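Local structure of light Chain (Clostridium botulinum, 6BVD) at residues R25-E30 against G170-S175; K103-I108 against A357-I362; Y255-K260 against L369-G374. The protein acts as a zinc metalloendopeptidase, the protease domain of a mosaic botulinum neurotoxin, and probably cleaves a neuronal SNARE protein. All coordinates share one frame; numbering follows the deposited sequence.

Overall arrangement
The three contacts lie apart in the zinc protease fold and none touches another. Contact 1 joins two parts of the mixed sheet: the loop after the inner strand 21-24 and the chain following the outermost strand 168-171. Contact 2 packs the start of helix 104-115 against the end of helix 353-360, across the chain's centre from contact 1, their centres about 32 Å apart. Contact 3 pairs a loop with the chain entering strand 373-377 of the antiparallel sheet, its centre about 25 Å from contact 2 and about 33 Å from contact 1. Along the sequence contact 1 closes before contact 3 opens, while contact 2 crosses both. Each joins parts over 100 residues apart; contact 2 lies against helix 222-237, which supplies two zinc-binding histidines.

Contact 1: residues R25-E30 against G170-S175; sequences RPPYYE and GGIIYS
With CG anti to its carbonyl carbon (chi1 -57°), Tyr28 swings its ring from a type II turn to the backbone of Ile172 and Ile173, while Ile172, its CG1 likewise beside the backbone N, sends CD1 back toward the turn. The turn runs from Pro26 to Tyr29 and is closed by a backbone bond from Tyr29 N to Pro26 O. The CD1 methyl of Ile172 is shared: it rests on Pro27 CG at 3.7 Å and reaches Tyr28 CE2 at 4.0 Å. Beyond the ring, Tyr28 OH accepts a hydrogen bond from Ile173 N (3.0 Å, 158° at the hydrogen). A water hydrogen-bonded to Tyr28 OH at 2.6 Å donates to Gly171 O at 2.8 Å, completing a bridge to the Gly171 carbonyl. Tyr28 itself is held at its base, where its N donates to Glu30 OE2 at 2.9 Å from above the carboxylate plane. Arg135 links both sides further, pairing with Glu30 OE2 and donating to Ile173 O. The phenol oxygen thus has two polar partners, a peptide N-H and a water, which implies that the ring is held at its far end by polar bonds and by apolar contact of CE2 with the Ile172 methyl.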
loop_
_atom_site.group_PDB
_atom_site.type_symbol
_atom_site.label_atom_id
_atom_site.label_comp_id
_atom_site.label_asym_id
_atom_site.label_seq_id
_atom_site.Cartn_x
_atom_site.Cartn_y
_atom_site.Cartn_z
ATOM N N ARG A 25 -25.848 -17.529 -0.625
ATOM C CA ARG A 25 -26.940 -17.814 0.329
ATOM C C ARG A 25 -26.282 -18.201 1.632
ATOM O O ARG A 25 -25.816 -19.327 1.755
ATOM C CB ARG A 25 -27.839 -18.951 -0.174
ATOM C CG ARG A 25 -29.121 -19.129 0.672
ATOM C CD ARG A 25 -29.988 -20.320 0.154
ATOM N NE ARG A 25 -29.344 -21.614 0.426
ATOM C CZ ARG A 25 -29.922 -22.788 0.207
ATOM N NH1 ARG A 25 -31.152 -22.815 -0.257
ATOM N NH2 ARG A 25 -29.284 -23.921 0.471
ATOM N N PRO A 26 -26.196 -17.266 2.596
ATOM C CA PRO A 26 -25.321 -17.595 3.733
ATOM C C PRO A 26 -25.988 -18.566 4.731
ATOM O O PRO A 26 -27.191 -18.815 4.640
ATOM C CB PRO A 26 -24.979 -16.201 4.345
ATOM C CG PRO A 26 -25.915 -15.244 3.782
ATOM C CD PRO A 26 -26.673 -15.876 2.620
ATOM N N PRO A 27 -25.191 -19.173 5.637
ATOM C CA PRO A 27 -25.767 -20.135 6.582
ATOM C C PRO A 27 -26.937 -19.515 7.353
ATOM O O PRO A 27 -26.874 -18.317 7.689
ATOM C CB PRO A 27 -24.586 -20.496 7.513
ATOM C CG PRO A 27 -23.521 -19.530 7.185
ATOM C CD PRO A 27 -23.738 -19.022 5.809
ATOM N N TYR A 28 -27.980 -20.320 7.547
ATOM C CA TYR A 28 -29.254 -19.981 8.201
ATOM C C TYR A 28 -30.252 -19.271 7.247
ATOM O O TYR A 28 -31.403 -19.029 7.634
ATOM C CB TYR A 28 -29.030 -19.113 9.463
ATOM C CG TYR A 28 -28.116 -19.736 10.501
ATOM C CD1 TYR A 28 -28.288 -21.045 10.915
ATOM C CD2 TYR A 28 -27.050 -19.006 11.049
ATOM C CE1 TYR A 28 -27.444 -21.621 11.876
ATOM C CE2 TYR A 28 -26.199 -19.566 11.993
ATOM C CZ TYR A 28 -26.393 -20.879 12.396
ATOM O OH TYR A 28 -25.561 -21.445 13.340
ATOM N N TYR A 29 -29.856 -18.982 5.999
ATOM C CA TYR A 29 -30.777 -18.342 5.049
ATOM C C TYR A 29 -31.353 -19.377 4.032
ATOM O O TYR A 29 -31.908 -19.015 2.974
ATOM C CB TYR A 29 -30.088 -17.183 4.312
ATOM C CG TYR A 29 -29.910 -15.927 5.172
ATOM C CD1 TYR A 29 -30.938 -14.996 5.292
ATOM C CD2 TYR A 29 -28.720 -15.689 5.888
ATOM C CE1 TYR A 29 -30.811 -13.869 6.097
ATOM C CE2 TYR A 29 -28.577 -14.545 6.671
ATOM C CZ TYR A 29 -29.617 -13.643 6.765
ATOM O OH TYR A 29 -29.493 -12.521 7.535
ATOM N N GLU A 30 -31.214 -20.651 4.362
ATOM C CA GLU A 30 -31.574 -21.723 3.433
ATOM C C GLU A 30 -33.088 -21.749 3.149
ATOM O O GLU A 30 -33.500 -21.785 2.004
ATOM C CB GLU A 30 -31.135 -23.089 3.974
ATOM C CG GLU A 30 -29.645 -23.263 4.246
ATOM C CD GLU A 30 -29.242 -22.768 5.640
ATOM O OE1 GLU A 30 -30.141 -22.489 6.453
ATOM O OE2 GLU A 30 -28.025 -22.690 5.921
ATOM N N GLY A 170 -18.303 -16.014 15.570
ATOM C CA GLY A 170 -19.154 -17.145 15.899
ATOM C C GLY A 170 -18.999 -18.305 14.935
ATOM O O GLY A 170 -18.457 -18.116 13.866
ATOM N N GLY A 171 -19.447 -19.515 15.314
ATOM C CA GLY A 171 -19.341 -20.665 14.414
ATOM C C GLY A 171 -20.726 -21.021 13.863
ATOM O O GLY A 171 -21.706 -20.324 14.164
ATOM N N ILE A 172 -20.820 -22.111 13.099
ATOM C CA ILE A 172 -22.109 -22.540 12.544
ATOM C C ILE A 172 -22.579 -23.862 13.140
ATOM O O ILE A 172 -21.770 -24.760 13.415
ATOM C CB ILE A 172 -22.030 -22.652 11.003
ATOM C CG1 ILE A 172 -21.562 -21.315 10.379
ATOM C CG2 ILE A 172 -23.403 -23.114 10.433
ATOM C CD1 ILE A 172 -22.497 -20.120 10.652
ATOM N N ILE A 173 -23.896 -23.971 13.365
ATOM C CA ILE A 173 -24.530 -25.131 13.950
ATOM C C ILE A 173 -25.191 -26.058 12.908
ATOM O O ILE A 173 -25.855 -25.580 12.002
ATOM C CB ILE A 173 -25.587 -24.669 14.975
ATOM C CG1 ILE A 173 -24.899 -23.986 16.151
ATOM C CG2 ILE A 173 -26.483 -25.838 15.418
ATOM C CD1 ILE A 173 -25.823 -23.085 16.946
ATOM N N TYR A 174 -24.993 -27.370 13.056
ATOM C CA TYR A 174 -25.657 -28.384 12.223
ATOM C C TYR A 174 -26.827 -28.998 12.993
ATOM O O TYR A 174 -26.688 -29.347 14.166
ATOM C CB TYR A 174 -24.651 -29.475 11.792
ATOM C CG TYR A 174 -25.213 -30.648 11.016
ATOM C CD1 TYR A 174 -25.920 -30.455 9.831
ATOM C CD2 TYR A 174 -24.995 -31.959 11.440
ATOM C CE1 TYR A 174 -26.432 -31.532 9.112
ATOM C CE2 TYR A 174 -25.491 -33.051 10.714
ATOM C CZ TYR A 174 -26.216 -32.829 9.554
ATOM O OH TYR A 174 -26.730 -33.892 8.823
ATOM N N SER A 175 -27.984 -29.096 12.346
ATOM C CA SER A 175 -29.105 -29.774 12.944
ATOM C C SER A 175 -29.718 -30.764 11.970
ATOM O O SER A 175 -30.600 -30.390 11.206
ATOM C CB SER A 175 -30.170 -28.805 13.414
ATOM O OG SER A 175 -31.204 -29.570 14.042
HETATM O O HOH W 1 -24.361 -19.781 14.956
#

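Contact 2: residues K103-I108 against A357-I362; sequences KPAGQI and AYEFKI
Lys103 and Phe360 meet where two helix ends pack: Lys103 is the N-cap of helix 104-115, and Phe360 lies within the Schellman motif of helix 353-360, next to Lys361 with its positive phi. From the first atom of the lysine side chain outward, CB lies 4.0 Å from Phe360 CZ. The chain then runs extended across the ring, in the opposite sense to the phenylalanine side chain, and places CD over one face in a CH-pi contact, 4.0 Å from the ring centroid and 18° off the normal. CD also lies 3.6 Å from Glu359 O. CE passes Phe360 CA at 4.1 Å, and a bend at chi4 (-62°) leaves NZ donating to a water at 3.1 Å; that water in turn donates to Glu359 O. The edge of the same ring, at CE2, faces Gly106 N, and glycine lets the ring come close to the helix backbone. Phe360 also touches Met227 of helix 222-237, the helix that bears zinc ligands His228 and His232. Alongside, Ala105 CB rests 3.7 Å from Glu359 CG. A second water accepts from Ala105 N at 2.9 Å and donates weakly to Glu359 OE1 at 3.4 Å.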
loop_
_atom_site.group_PDB
_atom_site.type_symbol
_atom_site.label_atom_id
_atom_site.label_comp_id
_atom_site.label_asym_id
_atom_site.label_seq_id
_atom_site.Cartn_x
_atom_site.Cartn_y
_atom_site.Cartn_z
ATOM N N LYS A 103 3.282 -7.500 6.762
ATOM C CA LYS A 103 4.388 -8.015 7.564
ATOM C C LYS A 103 4.277 -9.512 7.707
ATOM O O LYS A 103 3.157 -10.040 7.746
ATOM C CB LYS A 103 4.405 -7.347 8.945
ATOM C CG LYS A 103 4.816 -5.875 8.867
ATOM C CD LYS A 103 4.676 -5.176 10.211
ATOM C CE LYS A 103 4.776 -3.679 10.042
ATOM N NZ LYS A 103 6.107 -3.279 9.501
ATOM N N PRO A 104 5.418 -10.202 7.840
ATOM C CA PRO A 104 5.445 -11.671 7.968
ATOM C C PRO A 104 4.535 -12.251 9.043
ATOM O O PRO A 104 3.832 -13.242 8.780
ATOM C CB PRO A 104 6.915 -11.961 8.298
ATOM C CG PRO A 104 7.672 -10.857 7.541
ATOM C CD PRO A 104 6.778 -9.634 7.676
ATOM N N ALA A 105 4.517 -11.663 10.241
ATOM C CA ALA A 105 3.669 -12.215 11.302
ATOM C C ALA A 105 2.190 -12.252 10.903
ATOM O O ALA A 105 1.460 -13.160 11.296
ATOM C CB ALA A 105 3.840 -11.411 12.612
ATOM N N GLY A 106 1.742 -11.246 10.164
ATOM C CA GLY A 106 0.365 -11.179 9.684
ATOM C C GLY A 106 0.127 -12.004 8.423
ATOM O O GLY A 106 -1.016 -12.417 8.136
ATOM N N GLN A 107 1.182 -12.178 7.632
ATOM C CA GLN A 107 1.099 -13.024 6.437
ATOM C C GLN A 107 0.849 -14.465 6.841
ATOM O O GLN A 107 0.035 -15.176 6.233
ATOM C CB GLN A 107 2.391 -12.908 5.607
ATOM C CG GLN A 107 2.546 -11.571 4.918
ATOM C CD GLN A 107 3.962 -11.321 4.389
ATOM O OE1 GLN A 107 4.826 -12.198 4.433
ATOM N NE2 GLN A 107 4.194 -10.119 3.895
ATOM N N ILE A 108 1.525 -14.891 7.902
ATOM C CA ILE A 108 1.403 -16.246 8.405
ATOM C C ILE A 108 -0.038 -16.445 8.943
ATOM O O ILE A 108 -0.669 -17.487 8.695
ATOM C CB ILE A 108 2.447 -16.548 9.523
ATOM C CG1 ILE A 108 3.883 -16.329 9.047
ATOM C CG2 ILE A 108 2.319 -17.976 9.984
ATOM C CD1 ILE A 108 4.296 -17.229 7.949
ATOM N N ALA A 357 0.819 -7.105 18.060
ATOM C CA ALA A 357 0.997 -5.686 18.295
ATOM C C ALA A 357 2.486 -5.339 18.292
ATOM O O ALA A 357 2.897 -4.340 17.711
ATOM C CB ALA A 357 0.352 -5.268 19.645
ATOM N N TYR A 358 3.283 -6.210 18.911
ATOM C CA TYR A 358 4.733 -6.041 18.977
ATOM C C TYR A 358 5.347 -6.130 17.566
ATOM O O TYR A 358 6.169 -5.285 17.140
ATOM C CB TYR A 358 5.330 -7.118 19.886
ATOM C CG TYR A 358 6.828 -7.240 19.767
ATOM C CD1 TYR A 358 7.671 -6.335 20.404
ATOM C CD2 TYR A 358 7.398 -8.250 19.007
ATOM C CE1 TYR A 358 9.053 -6.434 20.285
ATOM C CE2 TYR A 358 8.764 -8.352 18.875
ATOM C CZ TYR A 358 9.585 -7.446 19.515
ATOM O OH TYR A 358 10.946 -7.564 19.376
ATOM N N GLU A 359 4.931 -7.149 16.831
ATOM C CA GLU A 359 5.422 -7.336 15.450
ATOM C C GLU A 359 5.064 -6.191 14.485
ATOM O O GLU A 359 5.863 -5.842 13.593
ATOM C CB GLU A 359 4.907 -8.656 14.873
ATOM C CG GLU A 359 5.500 -9.918 15.506
ATOM C CD GLU A 359 7.005 -10.059 15.291
ATOM O OE1 GLU A 359 7.560 -9.436 14.359
ATOM O OE2 GLU A 359 7.644 -10.806 16.055
ATOM N N PHE A 360 3.897 -5.590 14.684
ATOM C CA PHE A 360 3.430 -4.491 13.852
ATOM C C PHE A 360 3.791 -3.086 14.382
ATOM O O PHE A 360 3.488 -2.070 13.728
ATOM C CB PHE A 360 1.917 -4.593 13.706
ATOM C CG PHE A 360 1.466 -5.546 12.606
ATOM C CD1 PHE A 360 1.041 -5.051 11.394
ATOM C CD2 PHE A 360 1.535 -6.910 12.770
ATOM C CE1 PHE A 360 0.648 -5.925 10.351
ATOM C CE2 PHE A 360 1.124 -7.776 11.750
ATOM C CZ PHE A 360 0.714 -7.272 10.532
ATOM N N LYS A 361 4.439 -3.014 15.551
ATOM C CA LYS A 361 4.690 -1.719 16.176
ATOM C C LYS A 361 3.429 -0.898 16.285
ATOM O O LYS A 361 3.399 0.306 15.965
ATOM C CB LYS A 361 5.791 -0.959 15.406
ATOM C CG LYS A 361 7.093 -1.709 15.406
ATOM C CD LYS A 361 8.156 -0.913 14.641
ATOM C CE LYS A 361 9.548 -1.409 14.962
ATOM N NZ LYS A 361 9.803 -2.721 14.312
ATOM N N ILE A 362 2.368 -1.586 16.740
ATOM C CA ILE A 362 1.126 -0.996 17.127
ATOM C C ILE A 362 1.030 -1.006 18.669
ATOM O O ILE A 362 1.380 -1.983 19.303
ATOM C CB ILE A 362 -0.084 -1.789 16.518
ATOM C CG1 ILE A 362 -0.133 -1.605 14.983
ATOM C CG2 ILE A 362 -1.379 -1.333 17.150
ATOM C CD1 ILE A 362 -1.247 -2.550 14.291
HETATM O O HOH W 2 7.260 -4.069 12.308
HETATM O O HOH W 3 6.450 -9.745 11.182
#

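Contact 3: residues Y255-K260 against L369-G374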
loop_
_atom_site.group_PDB
_atom_site.type_symbol
_atom_site.label_atom_id
_atom_site.label_comp_id
_atom_site.label_asym_id
_atom_site.label_seq_id
_atom_site.Cartn_x
_atom_site.Cartn_y
_atom_site.Cartn_z
ATOM N N TYR A 255 -5.609 -0.981 36.265
ATOM C CA TYR A 255 -5.912 -0.750 34.856
ATOM C C TYR A 255 -7.167 -1.483 34.392
ATOM O O TYR A 255 -7.694 -1.187 33.308
ATOM C CB TYR A 255 -4.727 -1.169 33.958
ATOM C CG TYR A 255 -4.631 -2.662 33.623
ATOM C CD1 TYR A 255 -5.359 -3.207 32.562
ATOM C CD2 TYR A 255 -3.751 -3.504 34.307
ATOM C CE1 TYR A 255 -5.260 -4.555 32.226
ATOM C CE2 TYR A 255 -3.644 -4.869 33.967
ATOM C CZ TYR A 255 -4.402 -5.377 32.916
ATOM O OH TYR A 255 -4.338 -6.720 32.571
ATOM N N MET A 256 -7.584 -2.477 35.168
ATOM C CA MET A 256 -8.701 -3.367 34.813
ATOM C C MET A 256 -10.084 -2.822 35.170
ATOM O O MET A 256 -10.250 -2.116 36.187
ATOM C CB MET A 256 -8.545 -4.728 35.494
ATOM C CG MET A 256 -7.411 -5.601 35.023
ATOM S SD MET A 256 -7.272 -7.038 36.112
ATOM C CE MET A 256 -5.933 -7.954 35.332
ATOM N N LYS A 257 -11.065 -3.164 34.340
ATOM C CA LYS A 257 -12.470 -2.980 34.669
ATOM C C LYS A 257 -13.205 -4.333 34.561
ATOM O O LYS A 257 -13.463 -4.819 33.455
ATOM C CB LYS A 257 -13.118 -1.928 33.767
ATOM C CG LYS A 257 -14.494 -1.528 34.259
ATOM C CD LYS A 257 -15.374 -0.937 33.183
ATOM C CE LYS A 257 -16.756 -0.643 33.755
ATOM N NZ LYS A 257 -17.596 0.144 32.803
ATOM N N VAL A 258 -13.477 -4.968 35.700
ATOM C CA VAL A 258 -14.053 -6.317 35.711
ATOM C C VAL A 258 -15.532 -6.288 36.116
ATOM O O VAL A 258 -15.879 -5.643 37.093
ATOM C CB VAL A 258 -13.306 -7.251 36.696
ATOM C CG1 VAL A 258 -13.673 -8.694 36.418
ATOM C CG2 VAL A 258 -11.807 -7.092 36.554
ATOM N N THR A 259 -16.404 -6.979 35.389
ATOM C CA THR A 259 -17.841 -6.962 35.707
ATOM C C THR A 259 -18.393 -8.371 35.937
ATOM O O THR A 259 -19.197 -8.592 36.837
ATOM C CB THR A 259 -18.692 -6.260 34.627
ATOM O OG1 THR A 259 -18.393 -6.798 33.330
ATOM C CG2 THR A 259 -18.426 -4.756 34.637
ATOM N N LYS A 260 -18.014 -9.301 35.077
ATOM C CA LYS A 260 -18.472 -10.685 35.168
ATOM C C LYS A 260 -17.327 -11.658 34.841
ATOM O O LYS A 260 -16.262 -11.233 34.373
ATOM C CB LYS A 260 -19.644 -10.893 34.207
ATOM C CG LYS A 260 -19.209 -10.656 32.756
ATOM C CD LYS A 260 -20.355 -10.648 31.755
ATOM C CE LYS A 260 -19.877 -10.099 30.414
ATOM N NZ LYS A 260 -20.727 -10.554 29.279
ATOM N N LEU A 369 -8.758 -7.098 30.065
ATOM C CA LEU A 369 -9.673 -6.479 31.007
ATOM C C LEU A 369 -9.479 -4.981 31.146
ATOM O O LEU A 369 -10.082 -4.360 32.042
ATOM C CB LEU A 369 -9.528 -7.125 32.390
ATOM C CG LEU A 369 -10.028 -8.575 32.455
ATOM C CD1 LEU A 369 -9.679 -9.252 33.784
ATOM C CD2 LEU A 369 -11.549 -8.667 32.159
ATOM N N ALA A 370 -8.636 -4.400 30.288
ATOM C CA ALA A 370 -8.385 -2.954 30.344
ATOM C C ALA A 370 -9.659 -2.168 30.039
ATOM O O ALA A 370 -10.520 -2.619 29.266
ATOM C CB ALA A 370 -7.266 -2.551 29.366
ATOM N N GLU A 371 -9.757 -0.969 30.620
ATOM C CA GLU A 371 -10.938 -0.142 30.422
ATOM C C GLU A 371 -10.964 0.358 28.980
ATOM O O GLU A 371 -9.921 0.726 28.416
ATOM C CB GLU A 371 -10.951 1.040 31.411
ATOM C CG GLU A 371 -12.270 1.814 31.444
ATOM C CD GLU A 371 -12.291 2.932 32.509
ATOM O OE1 GLU A 371 -11.334 3.018 33.312
ATOM O OE2 GLU A 371 -13.283 3.698 32.551
ATOM N N ASN A 372 -12.150 0.351 28.381
ATOM C CA ASN A 372 -12.362 0.942 27.059
ATOM C C ASN A 372 -12.836 2.370 27.209
ATOM O O ASN A 372 -13.617 2.659 28.116
ATOM C CB ASN A 372 -13.389 0.136 26.242
ATOM C CG ASN A 372 -12.931 -1.278 25.970
ATOM O OD1 ASN A 372 -11.755 -1.523 25.709
ATOM N ND2 ASN A 372 -13.855 -2.225 26.054
ATOM N N PHE A 373 -12.336 3.269 26.360
ATOM C CA PHE A 373 -12.774 4.667 26.387
ATOM C C PHE A 373 -13.362 5.126 25.052
ATOM O O PHE A 373 -12.934 4.690 23.977
ATOM C CB PHE A 373 -11.619 5.600 26.784
ATOM C CG PHE A 373 -11.089 5.356 28.172
ATOM C CD1 PHE A 373 -11.605 6.042 29.258
ATOM C CD2 PHE A 373 -10.100 4.411 28.391
ATOM C CE1 PHE A 373 -11.119 5.817 30.543
ATOM C CE2 PHE A 373 -9.608 4.173 29.660
ATOM C CZ PHE A 373 -10.118 4.880 30.749
ATOM N N GLY A 374 -14.353 6.008 25.124
ATOM C CA GLY A 374 -14.943 6.547 23.918
ATOM C C GLY A 374 -16.439 6.315 23.934
ATOM O O GLY A 374 -17.088 6.547 24.947
HETATM O O HOH W 4 -6.543 -8.391 31.313
#
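Met256 and Ala370 face each other across a single beta bridge, an isolated pairing between a loop and the chain entering strand 373-377 of the zinc protease fold. Its firm bond is Lys257 N to Leu369 O at 2.8 Å, nearly straight at the hydrogen (168°) and nearly in line with the carbonyl (170° at the oxygen). The companion bond, from Glu371 N to Tyr255 O, is weak at 3.4 Å. Close CA-H contacts, Met256 CA to Leu369 O and Ala370 CA to Tyr255 O, fill in between these bonds.

Leu369 carries most of the apolar contact. Its CB packs against Met256 CG at 3.7 Å, and its CD1 methyl meets both Met256 SD, 4.0 Å away, and Val258 CG2. Next to it, Tyr255 adopts the less common first torsion, its CG lodged between backbone N and carbonyl carbon (chi1 82°). This turns the ring edge to Ala370 CA and brings Tyr255 CD1 within 3.8 Å of Ala370 CB, while Met256 CG lies over one ring face. Lys257 and Glu371 come nearest at their CB atoms, at the outer margin, and their charged ends do not meet; the lysine has a long, weak ion pair with Asp72.

Farther out, Leu369 also touches Pro249, Tyr255 touches Leu366 and Asp274, and Phe373 hydrogen-bonds through its backbone to Ala204 of strand 201-208, which fixes one segment to the antiparallel sheet. The side chain of Leu369 is about 11 Å from the bound zinc, consistent with a place near the active-site cleft. A water joins the two segments, lying 3.0 Å from Tyr255 OH and accepting from Leu369 N at 2.9 Å.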